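Local structure of tRNA-splicing endonuclease (Sulfolobus tokodaii, 2CV8) at residues 125-137 and 155-167. The protein probably removes introns from precursor tRNAs, cutting at both splice sites to leave 2',3'-cyclic phosphate and 5'-hydroxyl ends. Residues are numbered along the deposited sequence; the frame is centred on the assembly and turned at random.
Sequences HAPYLVIALDENS and RKELILGIVNLTN
Ile-131 gives its N-H to Ile-159 O and its carbonyl to Gly-161 N, both at 2.7 Å, the alternating pattern of a parallel β pair. Leu-133 repeats this on the same strand, with Leu-133 N bonding to Gly-161 O at 2.7 Å; Leu-129 does so too, but its carbonyl takes only a weak bond from Ile-159 N. The strands are paired from Leu-129 with Leu-158 to Asp-134 with Val-163. At Ala-132 and Gly-161 the CA atoms come to 4.3 Å, consistent with the small residues there.

Lys-156, a predicted active-site residue, reaches obliquely across Pro-127. Its CB, CG and CD pass Pro-127 O, CD nearest at 3.7 Å, and CE then meets the ring at Pro-127 CD. Lys-156 NZ ends 3.8 Å from Pro-127 CG, though the lysine is poorly ordered and its tip less certain. The extended chain beyond CG carries the amine to the ring, which also lies close to Tyr-117, another predicted active-site residue. A long, flexible lysine suits a place where apolar methylenes rest on proline while the amine remains at the predicted active site.

Tyr-128 turns its ring edge to Glu-157, Tyr-128 CD2 meeting Glu-157 CB at 3.5 Å. β-Branched isoleucine and valine, with leucine, suit the buried middle: Ile-131 CD1 packs on Leu-158 CD2 at 4.0 Å.

Strand 128-134 lies between 114-117 and 157-163, and 170-178 flanks the latter. Helix 141-151, within the crossover joining the pair, packs on Ile-131, Leu-158 and Leu-160, while helix 87-99 meets Ala-132 and Val-163 on the other face.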
ATOM      1  N   HIS B 125      15.706  -3.416 -18.219  1.00 89.99           N
ATOM      2  CA  HIS B 125      15.082  -4.183 -17.142  1.00 95.26           C
ATOM      3  C   HIS B 125      13.559  -4.033 -17.146  1.00 89.05           C
ATOM      4  O   HIS B 125      13.008  -3.193 -17.863  1.00 82.85           O
ATOM      5  CB  HIS B 125      15.633  -3.735 -15.779  1.00136.64           C
ATOM      6  CG  HIS B 125      17.100  -3.987 -15.594  1.00152.50           C
ATOM      7  ND1 HIS B 125      17.788  -3.567 -14.475  1.00158.95           N
ATOM      8  CD2 HIS B 125      18.008  -4.614 -16.378  1.00158.34           C
ATOM      9  CE1 HIS B 125      19.056  -3.924 -14.580  1.00158.41           C
ATOM     10  NE2 HIS B 125      19.216  -4.561 -15.726  1.00157.05           N
ATOM     11  N   ALA B 126      12.886  -4.864 -16.349  1.00 85.28           N
ATOM     12  CA  ALA B 126      11.433  -4.813 -16.242  1.00 75.93           C
ATOM     13  C   ALA B 126      11.083  -3.525 -15.502  1.00 75.42           C
ATOM     14  O   ALA B 126      11.824  -3.079 -14.632  1.00 69.87           O
ATOM     15  CB  ALA B 126      10.908  -6.022 -15.484  1.00 76.02           C
ATOM     16  N   PRO B 127       9.932  -2.924 -15.834  1.00 65.28           N
ATOM     17  CA  PRO B 127       9.403  -1.679 -15.274  1.00 59.51           C
ATOM     18  C   PRO B 127       8.782  -1.764 -13.889  1.00 54.35           C
ATOM     19  O   PRO B 127       7.895  -2.579 -13.653  1.00 53.82           O
ATOM     20  CB  PRO B 127       8.356  -1.246 -16.305  1.00 75.04           C
ATOM     21  CG  PRO B 127       8.569  -2.165 -17.491  1.00 75.34           C
ATOM     22  CD  PRO B 127       9.036  -3.434 -16.878  1.00 74.19           C
ATOM     23  N   TYR B 128       9.244  -0.913 -12.981  1.00 48.65           N
ATOM     24  CA  TYR B 128       8.672  -0.870 -11.642  1.00 43.92           C
ATOM     25  C   TYR B 128       7.565   0.164 -11.738  1.00 37.57           C
ATOM     26  O   TYR B 128       7.754   1.225 -12.314  1.00 45.19           O
ATOM     27  CB  TYR B 128       9.710  -0.438 -10.599  1.00 59.10           C
ATOM     28  CG  TYR B 128      10.802  -1.455 -10.415  1.00 79.42           C
ATOM     29  CD1 TYR B 128      12.018  -1.336 -11.088  1.00 85.18           C
ATOM     30  CD2 TYR B 128      10.586  -2.590  -9.638  1.00 90.93           C
ATOM     31  CE1 TYR B 128      12.994  -2.333 -10.995  1.00 93.51           C
ATOM     32  CE2 TYR B 128      11.551  -3.593  -9.540  1.00 99.16           C
ATOM     33  CZ  TYR B 128      12.751  -3.460 -10.223  1.00105.04           C
ATOM     34  OH  TYR B 128      13.700  -4.457 -10.143  1.00111.67           O
ATOM     35  N   LEU B 129       6.403  -0.153 -11.195  1.00 39.53           N
ATOM     36  CA  LEU B 129       5.280   0.769 -11.231  1.00 37.47           C
ATOM     37  C   LEU B 129       5.208   1.538  -9.926  1.00 30.59           C
ATOM     38  O   LEU B 129       5.208   0.951  -8.844  1.00 39.94           O
ATOM     39  CB  LEU B 129       3.984  -0.001 -11.458  1.00 23.03           C
ATOM     40  CG  LEU B 129       3.516  -0.162 -12.903  1.00 30.76           C
ATOM     41  CD1 LEU B 129       4.692  -0.219 -13.861  1.00 35.05           C
ATOM     42  CD2 LEU B 129       2.675  -1.415 -12.992  1.00 33.02           C
ATOM     43  N   VAL B 130       5.149   2.858 -10.027  1.00  8.01           N
ATOM     44  CA  VAL B 130       5.098   3.686  -8.837  1.00  2.73           C
ATOM     45  C   VAL B 130       3.874   4.580  -8.826  1.00 12.98           C
ATOM     46  O   VAL B 130       3.454   5.109  -9.857  1.00 24.77           O
ATOM     47  CB  VAL B 130       6.367   4.607  -8.708  1.00 21.22           C
ATOM     48  CG1 VAL B 130       6.330   5.372  -7.395  1.00 17.27           C
ATOM     49  CG2 VAL B 130       7.647   3.785  -8.787  1.00  9.73           C
ATOM     50  N   ILE B 131       3.305   4.744  -7.642  1.00 28.77           N
ATOM     51  CA  ILE B 131       2.154   5.607  -7.453  1.00 27.81           C
ATOM     52  C   ILE B 131       2.548   6.609  -6.389  1.00 28.69           C
ATOM     53  O   ILE B 131       2.811   6.231  -5.247  1.00 22.29           O
ATOM     54  CB  ILE B 131       0.931   4.809  -6.993  1.00 23.30           C
ATOM     55  CG1 ILE B 131       0.294   4.113  -8.206  1.00 19.16           C
ATOM     56  CG2 ILE B 131      -0.037   5.723  -6.267  1.00  2.63           C
ATOM     57  CD1 ILE B 131      -0.791   3.148  -7.863  1.00 13.80           C
ATOM     58  N   ALA B 132       2.610   7.881  -6.776  1.00 30.12           N
ATOM     59  CA  ALA B 132       2.985   8.943  -5.851  1.00 33.07           C
ATOM     60  C   ALA B 132       1.845   9.282  -4.894  1.00 38.11           C
ATOM     61  O   ALA B 132       0.675   9.322  -5.285  1.00 29.19           O
ATOM     62  CB  ALA B 132       3.406  10.180  -6.625  1.00 21.42           C
ATOM     63  N   LEU B 133       2.198   9.533  -3.638  1.00 40.55           N
ATOM     64  CA  LEU B 133       1.209   9.853  -2.630  1.00 32.31           C
ATOM     65  C   LEU B 133       1.670  10.922  -1.656  1.00 39.34           C
ATOM     66  O   LEU B 133       2.863  11.093  -1.403  1.00 39.20           O
ATOM     67  CB  LEU B 133       0.838   8.586  -1.859  1.00 10.51           C
ATOM     68  CG  LEU B 133      -0.646   8.244  -1.838  1.00 22.19           C
ATOM     69  CD1 LEU B 133      -1.234   8.285  -3.256  1.00 31.67           C
ATOM     70  CD2 LEU B 133      -0.818   6.884  -1.213  1.00 20.82           C
ATOM     71  N   ASP B 134       0.692  11.641  -1.123  1.00 48.15           N
ATOM     72  CA  ASP B 134       0.919  12.694  -0.150  1.00 41.34           C
ATOM     73  C   ASP B 134       0.808  11.952   1.182  1.00 45.09           C
ATOM     74  O   ASP B 134      -0.219  11.355   1.494  1.00 43.03           O
ATOM     75  CB  ASP B 134      -0.156  13.764  -0.354  1.00 36.69           C
ATOM     76  CG  ASP B 134      -0.265  14.735   0.798  1.00 45.92           C
ATOM     77  OD1 ASP B 134       0.694  14.888   1.591  1.00 42.05           O
ATOM     78  OD2 ASP B 134      -1.339  15.365   0.896  1.00 61.58           O
ATOM     79  N   GLU B 135       1.919  11.902   1.914  1.00 39.23           N
ATOM     80  CA  GLU B 135       1.971  11.174   3.177  1.00 43.68           C
ATOM     81  C   GLU B 135       0.731  11.326   4.044  1.00 52.87           C
ATOM     82  O   GLU B 135       0.314  10.379   4.717  1.00 54.91           O
ATOM     83  CB  GLU B 135       3.208  11.584   3.981  1.00 35.53           C
ATOM     84  CG  GLU B 135       3.229  13.047   4.409  1.00 60.13           C
ATOM     85  CD  GLU B 135       4.501  13.428   5.160  1.00 65.34           C
ATOM     86  OE1 GLU B 135       4.660  14.624   5.487  1.00 69.02           O
ATOM     87  OE2 GLU B 135       5.336  12.532   5.422  1.00 67.77           O
ATOM     88  N   ASN B 136       0.123  12.506   4.010  1.00 37.47           N
ATOM     89  CA  ASN B 136      -1.044  12.767   4.837  1.00 33.87           C
ATOM     90  C   ASN B 136      -2.375  12.362   4.230  1.00 26.82           C
ATOM     91  O   ASN B 136      -3.298  11.987   4.956  1.00 34.32           O
ATOM     92  CB  ASN B 136      -1.049  14.241   5.209  1.00 52.33           C
ATOM     93  CG  ASN B 136       0.321  14.719   5.623  1.00 58.42           C
ATOM     94  OD1 ASN B 136       0.904  14.200   6.584  1.00 38.31           O
ATOM     95  ND2 ASN B 136       0.863  15.693   4.886  1.00 55.47           N
ATOM     96  N   SER B 137      -2.479  12.404   2.909  1.00 32.13           N
ATOM     97  CA  SER B 137      -3.731  12.046   2.250  1.00 42.94           C
ATOM     98  C   SER B 137      -4.301  10.697   2.720  1.00 43.45           C
ATOM     99  O   SER B 137      -3.635   9.662   2.652  1.00 50.37           O
ATOM    100  CB  SER B 137      -3.540  12.036   0.738  1.00 43.85           C
ATOM    101  OG  SER B 137      -4.779  12.246   0.088  1.00 74.32           O
ATOM    102  N   ARG B 155       1.387  -8.236 -13.085  1.00129.32           N
ATOM    103  CA  ARG B 155       2.256  -8.875 -12.109  1.00125.80           C
ATOM    104  C   ARG B 155       3.668  -8.295 -12.090  1.00124.65           C
ATOM    105  O   ARG B 155       4.655  -9.010 -12.269  1.00125.10           O
ATOM    106  CB  ARG B 155       2.302 -10.387 -12.351  1.00137.87           C
ATOM    107  CG  ARG B 155       2.265 -11.204 -11.062  1.00139.24           C
ATOM    108  CD  ARG B 155       3.473 -10.910 -10.180  1.00143.51           C
ATOM    109  NE  ARG B 155       3.284 -11.365  -8.804  1.00146.13           N
ATOM    110  CZ  ARG B 155       4.237 -11.356  -7.876  1.00142.35           C
ATOM    111  NH1 ARG B 155       5.455 -10.920  -8.173  1.00136.63           N
ATOM    112  NH2 ARG B 155       3.971 -11.776  -6.647  1.00139.13           N
ATOM    113  N   LYS B 156       3.748  -6.986 -11.886  1.00130.80           N
ATOM    114  CA  LYS B 156       5.025  -6.289 -11.804  1.00124.90           C
ATOM    115  C   LYS B 156       5.156  -5.774 -10.377  1.00119.42           C
ATOM    116  O   LYS B 156       4.390  -6.178  -9.501  1.00106.42           O
ATOM    117  CB  LYS B 156       5.070  -5.134 -12.805  1.00102.37           C
ATOM    118  CG  LYS B 156       5.110  -5.603 -14.245  1.00 96.56           C
ATOM    119  CD  LYS B 156       5.144  -4.450 -15.222  1.00 87.22           C
ATOM    120  CE  LYS B 156       5.368  -4.965 -16.635  1.00 87.14           C
ATOM    121  NZ  LYS B 156       5.200  -3.894 -17.652  1.00 88.02           N
ATOM    122  N   GLU B 157       6.109  -4.888 -10.130  1.00 79.67           N
ATOM    123  CA  GLU B 157       6.278  -4.374  -8.780  1.00 69.46           C
ATOM    124  C   GLU B 157       5.584  -3.038  -8.529  1.00 59.85           C
ATOM    125  O   GLU B 157       5.975  -2.013  -9.088  1.00 55.30           O
ATOM    126  CB  GLU B 157       7.764  -4.269  -8.453  1.00 73.68           C
ATOM    127  CG  GLU B 157       8.438  -5.626  -8.293  1.00 93.96           C
ATOM    128  CD  GLU B 157       7.924  -6.401  -7.086  1.00 95.16           C
ATOM    129  OE1 GLU B 157       6.700  -6.643  -6.999  1.00 94.65           O
ATOM    130  OE2 GLU B 157       8.746  -6.768  -6.219  1.00 95.81           O
ATOM    131  N   LEU B 158       4.548  -3.056  -7.688  1.00 37.38           N
ATOM    132  CA  LEU B 158       3.808  -1.841  -7.348  1.00 28.43           C
ATOM    133  C   LEU B 158       4.485  -1.172  -6.154  1.00 29.03           C
ATOM    134  O   LEU B 158       4.839  -1.832  -5.172  1.00 40.92           O
ATOM    135  CB  LEU B 158       2.356  -2.178  -7.008  1.00 45.28           C
ATOM    136  CG  LEU B 158       1.374  -1.006  -6.927  1.00 51.13           C
ATOM    137  CD1 LEU B 158       1.727  -0.131  -5.746  1.00 66.07           C
ATOM    138  CD2 LEU B 158       1.403  -0.203  -8.223  1.00 47.52           C
ATOM    139  N   ILE B 159       4.640   0.146  -6.229  1.00 46.89           N
ATOM    140  CA  ILE B 159       5.315   0.901  -5.176  1.00 37.01           C
ATOM    141  C   ILE B 159       4.704   2.276  -4.934  1.00 28.47           C
ATOM    142  O   ILE B 159       4.420   3.013  -5.872  1.00 29.71           O
ATOM    143  CB  ILE B 159       6.813   1.072  -5.528  1.00 27.35           C
ATOM    144  CG1 ILE B 159       7.489  -0.295  -5.562  1.00 29.86           C
ATOM    145  CG2 ILE B 159       7.512   1.952  -4.510  1.00 15.20           C
ATOM    146  CD1 ILE B 159       8.967  -0.231  -5.810  1.00 29.30           C
ATOM    147  N   LEU B 160       4.514   2.602  -3.658  1.00 28.27           N
ATOM    148  CA  LEU B 160       3.944   3.873  -3.226  1.00 24.29           C
ATOM    149  C   LEU B 160       5.043   4.886  -2.957  1.00 26.92           C
ATOM    150  O   LEU B 160       5.957   4.623  -2.182  1.00 27.86           O
ATOM    151  CB  LEU B 160       3.127   3.663  -1.946  1.00 47.42           C
ATOM    152  CG  LEU B 160       1.605   3.646  -2.071  1.00 60.05           C
ATOM    153  CD1 LEU B 160       1.136   5.066  -2.310  1.00 63.03           C
ATOM    154  CD2 LEU B 160       1.163   2.739  -3.206  1.00 53.89           C
ATOM    155  N   GLY B 161       4.967   6.042  -3.601  1.00 37.80           N
ATOM    156  CA  GLY B 161       5.974   7.060  -3.373  1.00 29.15           C
ATOM    157  C   GLY B 161       5.385   8.133  -2.482  1.00 29.64           C
ATOM    158  O   GLY B 161       4.760   9.077  -2.971  1.00 34.14           O
ATOM    159  N   ILE B 162       5.585   7.997  -1.174  1.00 24.77           N
ATOM    160  CA  ILE B 162       5.043   8.959  -0.223  1.00 30.85           C
ATOM    161  C   ILE B 162       5.967  10.151   0.007  1.00 34.93           C
ATOM    162  O   ILE B 162       7.062  10.016   0.555  1.00 39.30           O
ATOM    163  CB  ILE B 162       4.711   8.256   1.092  1.00 36.55           C
ATOM    164  CG1 ILE B 162       3.648   7.185   0.816  1.00 38.04           C
ATOM    165  CG2 ILE B 162       4.220   9.259   2.111  1.00 46.95           C
ATOM    166  CD1 ILE B 162       3.131   6.468   2.041  1.00 53.62           C
ATOM    167  N   VAL B 163       5.486  11.321  -0.411  1.00 33.44           N
ATOM    168  CA  VAL B 163       6.231  12.565  -0.345  1.00 37.84           C
ATOM    169  C   VAL B 163       5.818  13.522   0.758  1.00 45.19           C
ATOM    170  O   VAL B 163       4.633  13.714   1.019  1.00 46.66           O
ATOM    171  CB  VAL B 163       6.103  13.330  -1.693  1.00 46.14           C
ATOM    172  CG1 VAL B 163       6.919  14.612  -1.665  1.00 53.46           C
ATOM    173  CG2 VAL B 163       6.557  12.441  -2.835  1.00 58.47           C
ATOM    174  N   ASN B 164       6.813  14.123   1.403  1.00 50.47           N
ATOM    175  CA  ASN B 164       6.573  15.132   2.425  1.00 50.22           C
ATOM    176  C   ASN B 164       6.839  16.457   1.701  1.00 45.56           C
ATOM    177  O   ASN B 164       7.980  16.760   1.346  1.00 40.42           O
ATOM    178  CB  ASN B 164       7.555  14.977   3.585  1.00 70.04           C
ATOM    179  CG  ASN B 164       7.500  16.144   4.557  1.00 69.51           C
ATOM    180  OD1 ASN B 164       8.309  16.233   5.474  1.00 77.35           O
ATOM    181  ND2 ASN B 164       6.544  17.045   4.358  1.00 72.62           N
ATOM    182  N   LEU B 165       5.801  17.246   1.472  1.00 31.39           N
ATOM    183  CA  LEU B 165       5.998  18.498   0.764  1.00 47.25           C
ATOM    184  C   LEU B 165       6.815  19.518   1.539  1.00 59.69           C
ATOM    185  O   LEU B 165       7.283  20.506   0.966  1.00 70.16           O
ATOM    186  CB  LEU B 165       4.655  19.110   0.352  1.00 58.72           C
ATOM    187  CG  LEU B 165       3.912  18.400  -0.786  1.00 68.82           C
ATOM    188  CD1 LEU B 165       4.878  18.100  -1.946  1.00 53.24           C
ATOM    189  CD2 LEU B 165       3.305  17.115  -0.264  1.00 64.65           C
ATOM    190  N   THR B 166       7.003  19.280   2.834  1.00 64.48           N
ATOM    191  CA  THR B 166       7.775  20.211   3.644  1.00 62.64           C
ATOM    192  C   THR B 166       9.279  20.016   3.457  1.00 63.48           C
ATOM    193  O   THR B 166       9.944  20.864   2.859  1.00 71.10           O
ATOM    194  CB  THR B 166       7.411  20.087   5.136  1.00 63.55           C
ATOM    195  OG1 THR B 166       6.016  20.369   5.314  1.00 51.53           O
ATOM    196  CG2 THR B 166       8.217  21.083   5.956  1.00 70.58           C
ATOM    197  N   ASN B 167       9.816  18.901   3.947  1.00 56.32           N
ATOM    198  CA  ASN B 167      11.248  18.643   3.812  1.00 56.59           C
ATOM    199  C   ASN B 167      11.646  18.049   2.460  1.00 57.68           C
ATOM    200  O   ASN B 167      12.836  17.943   2.148  1.00 55.65           O
ATOM    201  CB  ASN B 167      11.739  17.719   4.930  1.00 48.23           C
ATOM    202  CG  ASN B 167      11.039  16.384   4.932  1.00 53.55           C
ATOM    203  OD1 ASN B 167      10.770  15.821   3.880  1.00 49.24           O
ATOM    204  ND2 ASN B 167      10.754  15.860   6.120  1.00 46.66           N
TER